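Uncharacterized metal-dependent hydrolase (Pyrococcus furiosus, PDB 3ICJ) is of unknown function but belongs to the metal-dependent amidohydrolases, binds zinc and probably hydrolyses carbon-nitrogen bonds other than peptide bonds. Local coordinates at residues L382-P396 / R419-T433. Sequence-based numbering, arbitrary orientation.
Sequences LERIKELKVRISAQP and RLKTLSSITKLGFST
Strands 391-394 and 429-431 run parallel, pairing Ile-392 with Leu-429 and Ala-394 with Phe-431, while the helices preceding them, 382-388 and 420-426, pack at -36° with axes 9.9 Å apart: two neighbouring helix-strand units, consistent with the (beta/alpha)8 barrel of the amidohydrolases. Four backbone bonds join the strands, from Ile-392 N to Lys-428 O through to Ser-432 N to Ala-394 O. Between the helices, Ile-426 brings CD1 to 3.8 Å from Leu-382 CD2, the two side chains crossing at about a right angle, because CG1 sits between the backbone N and the carbonyl carbon (chi1 67°). Toward the strands, Ile-392 CD1 meets Leu-423 CD2 and Thr-427 CG2. The Thr-427 hydroxyl OG1 donates to Val-390 O at a short 2.5 Å, from well above the carbonyl plane, and accepts from a water that also bonds Lys-389 O. Farther along, Pro-396 CG stands 3.5 Å over the centre of the Phe-431 ring, a CH-pi contact almost on the ring normal. At the C-terminal strand ends, Ser-432 OG takes the amide NE2 of Gln-395 at 2.6 Å and shares a hydrogen bond with Ser-393 OG, itself also bonded to Ser-100. Gln-395 OE1 is bonded to zinc ligand His-373, making this glutamine a second-shell residue. Strand 391-394 is flanked by 370-371 on its other edge, Ser-432 touches strand 92-102 at zinc ligand His-101, and helix 463-477 packs against Phe-431.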
ATOM      1  N   LEU A 382      21.166   7.728  -9.749  1.00 43.83           N
ATOM      2  CA  LEU A 382      20.304   8.912  -9.876  1.00 39.47           C
ATOM      3  C   LEU A 382      20.123   9.412 -11.309  1.00 41.95           C
ATOM      4  O   LEU A 382      18.999   9.679 -11.727  1.00 39.56           O
ATOM      5  CB  LEU A 382      20.825  10.059  -9.005  1.00 36.05           C
ATOM      6  CG  LEU A 382      20.907   9.823  -7.499  1.00 33.94           C
ATOM      7  CD1 LEU A 382      21.511  11.046  -6.808  1.00 36.91           C
ATOM      8  CD2 LEU A 382      19.523   9.509  -6.920  1.00 31.98           C
ATOM      9  N   GLU A 383      21.222   9.523 -12.057  1.00 45.58           N
ATOM     10  CA  GLU A 383      21.144   9.924 -13.463  1.00 47.03           C
ATOM     11  C   GLU A 383      20.265   9.009 -14.306  1.00 43.80           C
ATOM     12  O   GLU A 383      19.535   9.499 -15.158  1.00 42.71           O
ATOM     13  CB  GLU A 383      22.537  10.052 -14.104  1.00 51.54           C
ATOM     14  CG  GLU A 383      23.242  11.389 -13.812  1.00 71.48           C
ATOM     15  CD  GLU A 383      22.364  12.627 -14.066  1.00 84.28           C
ATOM     16  OE1 GLU A 383      21.771  12.746 -15.164  1.00 85.45           O
ATOM     17  OE2 GLU A 383      22.277  13.488 -13.162  1.00 89.21           O
ATOM     18  N   ARG A 384      20.336   7.695 -14.062  1.00 36.45           N
ATOM     19  CA  ARG A 384      19.548   6.716 -14.813  1.00 39.70           C
ATOM     20  C   ARG A 384      18.060   6.863 -14.520  1.00 39.32           C
ATOM     21  O   ARG A 384      17.245   6.725 -15.422  1.00 38.19           O
ATOM     22  CB  ARG A 384      19.957   5.282 -14.470  1.00 42.83           C
ATOM     23  CG  ARG A 384      21.342   4.871 -14.923  1.00 50.31           C
ATOM     24  CD  ARG A 384      21.545   3.391 -14.657  1.00 43.72           C
ATOM     25  NE  ARG A 384      20.910   2.563 -15.684  1.00 44.92           N
ATOM     26  CZ  ARG A 384      20.713   1.252 -15.572  1.00 46.08           C
ATOM     27  NH1 ARG A 384      20.162   0.575 -16.570  1.00 41.28           N
ATOM     28  NH2 ARG A 384      21.071   0.614 -14.464  1.00 44.43           N
ATOM     29  N   ILE A 385      17.730   7.135 -13.256  1.00 38.47           N
ATOM     30  CA  ILE A 385      16.346   7.309 -12.801  1.00 36.60           C
ATOM     31  C   ILE A 385      15.738   8.563 -13.420  1.00 38.20           C
ATOM     32  O   ILE A 385      14.629   8.518 -13.948  1.00 35.70           O
ATOM     33  CB  ILE A 385      16.271   7.316 -11.241  1.00 35.09           C
ATOM     34  CG1 ILE A 385      16.605   5.921 -10.695  1.00 33.69           C
ATOM     35  CG2 ILE A 385      14.888   7.747 -10.721  1.00 36.42           C
ATOM     36  CD1 ILE A 385      16.874   5.877  -9.197  1.00 42.18           C
ATOM     37  N   LYS A 386      16.491   9.664 -13.378  1.00 38.64           N
ATOM     38  CA  LYS A 386      16.097  10.930 -14.003  1.00 42.42           C
ATOM     39  C   LYS A 386      15.844  10.753 -15.507  1.00 43.32           C
ATOM     40  O   LYS A 386      14.788  11.157 -15.999  1.00 39.99           O
ATOM     41  CB  LYS A 386      17.191  11.988 -13.775  1.00 36.26           C
ATOM     42  CG  LYS A 386      16.848  13.400 -14.222  1.00 46.53           C
ATOM     43  CD  LYS A 386      18.080  14.295 -14.006  1.00 44.97           C
ATOM     44  CE  LYS A 386      18.032  15.568 -14.841  1.00 61.53           C
ATOM     45  NZ  LYS A 386      17.170  16.595 -14.205  1.00 70.90           N
ATOM     46  N   GLU A 387      16.807  10.130 -16.207  1.00 38.87           N
ATOM     47  CA  GLU A 387      16.814   9.998 -17.677  1.00 38.13           C
ATOM     48  C   GLU A 387      15.717   9.077 -18.216  1.00 38.30           C
ATOM     49  O   GLU A 387      15.122   9.359 -19.256  1.00 38.24           O
ATOM     50  CB  GLU A 387      18.230   9.591 -18.165  1.00 45.79           C
ATOM     51  CG  GLU A 387      18.357   8.492 -19.235  1.00 61.89           C
ATOM     52  CD  GLU A 387      19.625   7.618 -19.047  1.00 77.16           C
ATOM     53  OE1 GLU A 387      19.512   6.371 -19.086  1.00 75.18           O
ATOM     54  OE2 GLU A 387      20.734   8.170 -18.841  1.00 71.70           O
ATOM     55  N   LEU A 388      15.449   7.988 -17.494  1.00 37.49           N
ATOM     56  CA  LEU A 388      14.388   7.042 -17.834  1.00 37.75           C
ATOM     57  C   LEU A 388      13.015   7.467 -17.292  1.00 41.39           C
ATOM     58  O   LEU A 388      12.011   6.801 -17.587  1.00 40.74           O
ATOM     59  CB  LEU A 388      14.726   5.651 -17.281  1.00 36.33           C
ATOM     60  CG  LEU A 388      15.900   4.854 -17.856  1.00 47.68           C
ATOM     61  CD1 LEU A 388      16.171   3.644 -16.964  1.00 41.96           C
ATOM     62  CD2 LEU A 388      15.640   4.456 -19.322  1.00 52.78           C
ATOM     63  N   LYS A 389      12.987   8.537 -16.482  1.00 36.98           N
ATOM     64  CA  LYS A 389      11.741   9.090 -15.878  1.00 36.24           C
ATOM     65  C   LYS A 389      10.932   8.019 -15.126  1.00 38.95           C
ATOM     66  O   LYS A 389       9.691   7.986 -15.194  1.00 38.45           O
ATOM     67  CB  LYS A 389      10.862   9.787 -16.939  1.00 40.86           C
ATOM     68  CG  LYS A 389      11.576  10.839 -17.817  1.00 49.12           C
ATOM     69  CD  LYS A 389      10.640  11.333 -18.928  1.00 57.86           C
ATOM     70  CE  LYS A 389      11.167  12.598 -19.600  1.00 63.78           C
ATOM     71  NZ  LYS A 389      12.171  12.293 -20.647  1.00 63.35           N
ATOM     72  N   VAL A 390      11.644   7.146 -14.410  1.00 41.31           N
ATOM     73  CA  VAL A 390      11.016   6.082 -13.620  1.00 40.45           C
ATOM     74  C   VAL A 390      10.231   6.694 -12.465  1.00 41.87           C
ATOM     75  O   VAL A 390      10.755   7.525 -11.710  1.00 41.17           O
ATOM     76  CB  VAL A 390      12.059   5.103 -13.036  1.00 41.89           C
ATOM     77  CG1 VAL A 390      11.360   3.906 -12.369  1.00 41.52           C
ATOM     78  CG2 VAL A 390      13.011   4.621 -14.128  1.00 45.29           C
ATOM     79  N   ARG A 391       8.976   6.285 -12.333  1.00 36.90           N
ATOM     80  CA  ARG A 391       8.132   6.750 -11.247  1.00 33.30           C
ATOM     81  C   ARG A 391       8.442   5.908 -10.020  1.00 36.86           C
ATOM     82  O   ARG A 391       8.773   4.728 -10.149  1.00 40.15           O
ATOM     83  CB  ARG A 391       6.673   6.633 -11.649  1.00 35.69           C
ATOM     84  CG  ARG A 391       6.283   7.619 -12.764  1.00 37.69           C
ATOM     85  CD  ARG A 391       5.039   7.177 -13.508  1.00 34.90           C
ATOM     86  NE  ARG A 391       5.289   6.086 -14.454  1.00 35.89           N
ATOM     87  CZ  ARG A 391       4.674   4.901 -14.440  1.00 41.75           C
ATOM     88  NH1 ARG A 391       3.737   4.634 -13.545  1.00 34.43           N
ATOM     89  NH2 ARG A 391       4.977   3.975 -15.347  1.00 35.15           N
ATOM     90  N   ILE A 392       8.372   6.514  -8.839  1.00 33.55           N
ATOM     91  CA  ILE A 392       8.771   5.844  -7.597  1.00 35.76           C
ATOM     92  C   ILE A 392       7.688   6.022  -6.527  1.00 35.86           C
ATOM     93  O   ILE A 392       7.190   7.114  -6.309  1.00 36.36           O
ATOM     94  CB  ILE A 392      10.138   6.366  -7.055  1.00 36.66           C
ATOM     95  CG1 ILE A 392      11.284   5.976  -8.011  1.00 37.17           C
ATOM     96  CG2 ILE A 392      10.427   5.789  -5.668  1.00 39.30           C
ATOM     97  CD1 ILE A 392      12.582   6.752  -7.770  1.00 43.28           C
ATOM     98  N   SER A 393       7.304   4.919  -5.903  1.00 34.51           N
ATOM     99  CA  SER A 393       6.433   4.969  -4.748  1.00 36.85           C
ATOM    100  C   SER A 393       7.243   4.647  -3.484  1.00 39.94           C
ATOM    101  O   SER A 393       7.776   3.540  -3.344  1.00 45.76           O
ATOM    102  CB  SER A 393       5.284   3.990  -4.911  1.00 45.02           C
ATOM    103  OG  SER A 393       4.227   4.356  -4.046  1.00 45.47           O
ATOM    104  N   ALA A 394       7.318   5.616  -2.579  1.00 41.78           N
ATOM    105  CA  ALA A 394       8.111   5.491  -1.353  1.00 39.59           C
ATOM    106  C   ALA A 394       7.224   5.606  -0.116  1.00 38.04           C
ATOM    107  O   ALA A 394       6.174   6.255  -0.144  1.00 39.93           O
ATOM    108  CB  ALA A 394       9.205   6.534  -1.334  1.00 40.72           C
ATOM    109  N   GLN A 395       7.668   4.975   0.972  1.00 38.47           N
ATOM    110  CA  GLN A 395       6.916   4.868   2.216  1.00 39.17           C
ATOM    111  C   GLN A 395       7.693   5.581   3.329  1.00 39.03           C
ATOM    112  O   GLN A 395       8.627   4.993   3.910  1.00 41.39           O
ATOM    113  CB  GLN A 395       6.668   3.385   2.585  1.00 36.67           C
ATOM    114  CG  GLN A 395       5.802   2.586   1.582  1.00 41.55           C
ATOM    115  CD  GLN A 395       6.548   2.199   0.294  1.00 54.95           C
ATOM    116  OE1 GLN A 395       7.741   1.868   0.330  1.00 56.25           O
ATOM    117  NE2 GLN A 395       5.848   2.240  -0.846  1.00 49.53           N
ATOM    118  N   PRO A 396       7.339   6.853   3.618  1.00 40.78           N
ATOM    119  CA  PRO A 396       8.166   7.597   4.571  1.00 40.31           C
ATOM    120  C   PRO A 396       8.193   7.016   5.981  1.00 38.96           C
ATOM    121  O   PRO A 396       9.202   7.182   6.665  1.00 40.07           O
ATOM    122  CB  PRO A 396       7.546   8.992   4.575  1.00 36.02           C
ATOM    123  CG  PRO A 396       6.881   9.112   3.238  1.00 36.26           C
ATOM    124  CD  PRO A 396       6.389   7.737   2.908  1.00 36.86           C
ATOM    125  N   ARG A 419      15.788   8.273   0.335  1.00 36.77           N
ATOM    126  CA  ARG A 419      16.264   9.564  -0.145  1.00 35.90           C
ATOM    127  C   ARG A 419      15.112  10.371  -0.752  1.00 37.76           C
ATOM    128  O   ARG A 419      15.121  10.690  -1.940  1.00 40.21           O
ATOM    129  CB  ARG A 419      17.374   9.328  -1.177  1.00 32.58           C
ATOM    130  CG  ARG A 419      18.583   8.634  -0.586  1.00 39.70           C
ATOM    131  CD  ARG A 419      19.712   8.479  -1.616  1.00 35.04           C
ATOM    132  NE  ARG A 419      20.381   9.742  -1.937  1.00 37.43           N
ATOM    133  CZ  ARG A 419      21.466   9.819  -2.704  1.00 35.66           C
ATOM    134  NH1 ARG A 419      21.987   8.711  -3.236  1.00 32.59           N
ATOM    135  NH2 ARG A 419      22.033  10.993  -2.954  1.00 38.71           N
ATOM    136  N   LEU A 420      14.126  10.699   0.088  1.00 38.36           N
ATOM    137  CA  LEU A 420      12.864  11.279  -0.345  1.00 38.90           C
ATOM    138  C   LEU A 420      13.055  12.589  -1.086  1.00 36.92           C
ATOM    139  O   LEU A 420      12.470  12.789  -2.151  1.00 39.29           O
ATOM    140  CB  LEU A 420      11.918  11.486   0.855  1.00 33.23           C
ATOM    141  CG  LEU A 420      11.665  10.265   1.753  1.00 41.16           C
ATOM    142  CD1 LEU A 420      10.623  10.578   2.821  1.00 36.96           C
ATOM    143  CD2 LEU A 420      11.232   9.061   0.949  1.00 41.46           C
ATOM    144  N   LYS A 421      13.880  13.471  -0.524  1.00 37.54           N
ATOM    145  CA  LYS A 421      14.101  14.787  -1.121  1.00 33.36           C
ATOM    146  C   LYS A 421      14.810  14.659  -2.482  1.00 38.05           C
ATOM    147  O   LYS A 421      14.391  15.273  -3.465  1.00 42.48           O
ATOM    148  CB  LYS A 421      14.873  15.690  -0.148  1.00 38.57           C
ATOM    149  CG  LYS A 421      15.385  17.007  -0.736  1.00 40.65           C
ATOM    150  CD  LYS A 421      14.235  17.932  -1.079  1.00 49.99           C
ATOM    151  CE  LYS A 421      14.724  19.335  -1.403  1.00 57.51           C
ATOM    152  NZ  LYS A 421      13.791  19.984  -2.359  1.00 63.97           N
ATOM    153  N   THR A 422      15.853  13.836  -2.533  1.00 37.92           N
ATOM    154  CA  THR A 422      16.625  13.639  -3.754  1.00 37.13           C
ATOM    155  C   THR A 422      15.774  13.001  -4.853  1.00 36.12           C
ATOM    156  O   THR A 422      15.688  13.539  -5.957  1.00 35.55           O
ATOM    157  CB  THR A 422      17.885  12.804  -3.487  1.00 37.22           C
ATOM    158  OG1 THR A 422      18.710  13.506  -2.567  1.00 37.18           O
ATOM    159  CG2 THR A 422      18.704  12.573  -4.770  1.00 37.32           C
ATOM    160  N   LEU A 423      15.128  11.880  -4.541  1.00 33.97           N
ATOM    161  CA  LEU A 423      14.259  11.223  -5.508  1.00 36.50           C
ATOM    162  C   LEU A 423      13.123  12.105  -6.050  1.00 37.52           C
ATOM    163  O   LEU A 423      12.871  12.126  -7.256  1.00 36.99           O
ATOM    164  CB  LEU A 423      13.727   9.889  -4.956  1.00 33.97           C
ATOM    165  CG  LEU A 423      14.740   8.794  -4.591  1.00 38.02           C
ATOM    166  CD1 LEU A 423      14.014   7.654  -3.886  1.00 34.59           C
ATOM    167  CD2 LEU A 423      15.519   8.284  -5.803  1.00 36.39           C
ATOM    168  N   SER A 424      12.475  12.872  -5.176  1.00 40.42           N
ATOM    169  CA  SER A 424      11.393  13.754  -5.604  1.00 40.25           C
ATOM    170  C   SER A 424      11.868  14.934  -6.479  1.00 40.70           C
ATOM    171  O   SER A 424      11.102  15.445  -7.295  1.00 39.89           O
ATOM    172  CB  SER A 424      10.603  14.252  -4.397  1.00 44.15           C
ATOM    173  OG  SER A 424      11.426  15.076  -3.593  1.00 40.97           O
ATOM    174  N   SER A 425      13.137  15.325  -6.351  1.00 35.76           N
ATOM    175  CA  SER A 425      13.697  16.384  -7.188  1.00 41.25           C
ATOM    176  C   SER A 425      14.153  15.920  -8.590  1.00 41.43           C
ATOM    177  O   SER A 425      14.370  16.752  -9.469  1.00 41.37           O
ATOM    178  CB  SER A 425      14.859  17.070  -6.461  1.00 44.84           C
ATOM    179  OG  SER A 425      16.000  16.221  -6.459  1.00 48.06           O
ATOM    180  N   ILE A 426      14.306  14.612  -8.805  1.00 37.65           N
ATOM    181  CA  ILE A 426      14.783  14.123 -10.119  1.00 36.16           C
ATOM    182  C   ILE A 426      13.737  13.363 -10.946  1.00 41.89           C
ATOM    183  O   ILE A 426      13.944  13.145 -12.143  1.00 42.13           O
ATOM    184  CB  ILE A 426      16.073  13.249 -10.022  1.00 38.39           C
ATOM    185  CG1 ILE A 426      15.776  11.930  -9.284  1.00 36.26           C
ATOM    186  CG2 ILE A 426      17.257  14.069  -9.429  1.00 37.59           C
ATOM    187  CD1 ILE A 426      16.864  10.874  -9.346  1.00 50.44           C
ATOM    188  N   THR A 427      12.639  12.932 -10.317  1.00 37.34           N
ATOM    189  CA  THR A 427      11.609  12.186 -11.030  1.00 37.21           C
ATOM    190  C   THR A 427      10.255  12.360 -10.333  1.00 40.75           C
ATOM    191  O   THR A 427      10.165  13.046  -9.301  1.00 39.28           O
ATOM    192  CB  THR A 427      11.984  10.671 -11.137  1.00 40.93           C
ATOM    193  OG1 THR A 427      11.088  10.012 -12.040  1.00 35.79           O
ATOM    194  CG2 THR A 427      11.941   9.981  -9.770  1.00 38.83           C
ATOM    195  N   LYS A 428       9.215  11.749 -10.894  1.00 32.93           N
ATOM    196  CA  LYS A 428       7.903  11.732 -10.239  1.00 33.15           C
ATOM    197  C   LYS A 428       7.902  10.753  -9.083  1.00 40.09           C
ATOM    198  O   LYS A 428       8.213   9.569  -9.266  1.00 39.20           O
ATOM    199  CB  LYS A 428       6.785  11.394 -11.237  1.00 35.05           C
ATOM    200  CG  LYS A 428       6.485  12.566 -12.173  1.00 35.82           C
ATOM    201  CD  LYS A 428       5.736  12.136 -13.414  1.00 44.97           C
ATOM    202  CE  LYS A 428       5.566  13.350 -14.334  1.00 47.57           C
ATOM    203  NZ  LYS A 428       4.911  12.989 -15.610  1.00 57.85           N
ATOM    204  N   LEU A 429       7.558  11.250  -7.895  1.00 36.89           N
ATOM    205  CA  LEU A 429       7.565  10.408  -6.696  1.00 40.65           C
ATOM    206  C   LEU A 429       6.233  10.546  -5.967  1.00 36.78           C
ATOM    207  O   LEU A 429       5.604  11.583  -6.027  1.00 35.60           O
ATOM    208  CB  LEU A 429       8.755  10.738  -5.773  1.00 35.69           C
ATOM    209  CG  LEU A 429       8.873   9.890  -4.499  1.00 40.55           C
ATOM    210  CD1 LEU A 429      10.241   9.303  -4.312  1.00 51.18           C
ATOM    211  CD2 LEU A 429       8.507  10.740  -3.304  1.00 58.79           C
ATOM    212  N   GLY A 430       5.806   9.487  -5.297  1.00 35.28           N
ATOM    213  CA  GLY A 430       4.533   9.505  -4.575  1.00 33.88           C
ATOM    214  C   GLY A 430       4.701   8.824  -3.234  1.00 38.03           C
ATOM    215  O   GLY A 430       5.630   8.023  -3.059  1.00 37.51           O
ATOM    216  N   PHE A 431       3.806   9.155  -2.294  1.00 35.39           N
ATOM    217  CA  PHE A 431       3.858   8.606  -0.957  1.00 38.03           C
ATOM    218  C   PHE A 431       2.823   7.524  -0.749  1.00 41.42           C
ATOM    219  O   PHE A 431       1.711   7.588  -1.292  1.00 37.56           O
ATOM    220  CB  PHE A 431       3.685   9.690   0.111  1.00 36.60           C
ATOM    221  CG  PHE A 431       4.928  10.516   0.375  1.00 39.63           C
ATOM    222  CD1 PHE A 431       6.156  10.213  -0.222  1.00 37.13           C
ATOM    223  CD2 PHE A 431       4.859  11.604   1.242  1.00 38.51           C
ATOM    224  CE1 PHE A 431       7.293  10.993   0.046  1.00 45.48           C
ATOM    225  CE2 PHE A 431       5.986  12.380   1.516  1.00 35.75           C
ATOM    226  CZ  PHE A 431       7.208  12.069   0.920  1.00 40.48           C
ATOM    227  N   SER A 432       3.209   6.538   0.055  1.00 40.26           N
ATOM    228  CA  SER A 432       2.377   5.401   0.387  1.00 46.29           C
ATOM    229  C   SER A 432       2.754   4.849   1.746  1.00 49.55           C
ATOM    230  O   SER A 432       3.744   5.268   2.344  1.00 46.96           O
ATOM    231  CB  SER A 432       2.508   4.294  -0.661  1.00 49.30           C
ATOM    232  OG  SER A 432       3.863   3.965  -0.968  1.00 48.98           O
ATOM    233  N   THR A 433       1.958   3.897   2.221  1.00 44.33           N
ATOM    234  CA  THR A 433       2.186   3.273   3.509  1.00 44.35           C
ATOM    235  C   THR A 433       2.591   1.809   3.409  1.00 48.00           C
ATOM    236  O   THR A 433       3.186   1.276   4.355  1.00 51.52           O
ATOM    237  CB  THR A 433       0.930   3.384   4.393  1.00 49.12           C
ATOM    238  OG1 THR A 433      -0.183   2.750   3.741  1.00 48.28           O
ATOM    239  CG2 THR A 433       0.594   4.846   4.629  1.00 44.32           C
TER
HETATM  240  O   HOH W   1      12.816  12.249 -14.605  1.00 44.10           O
HETATM  241  O   HOH W   2       8.792  10.228 -13.994  1.00 44.06           O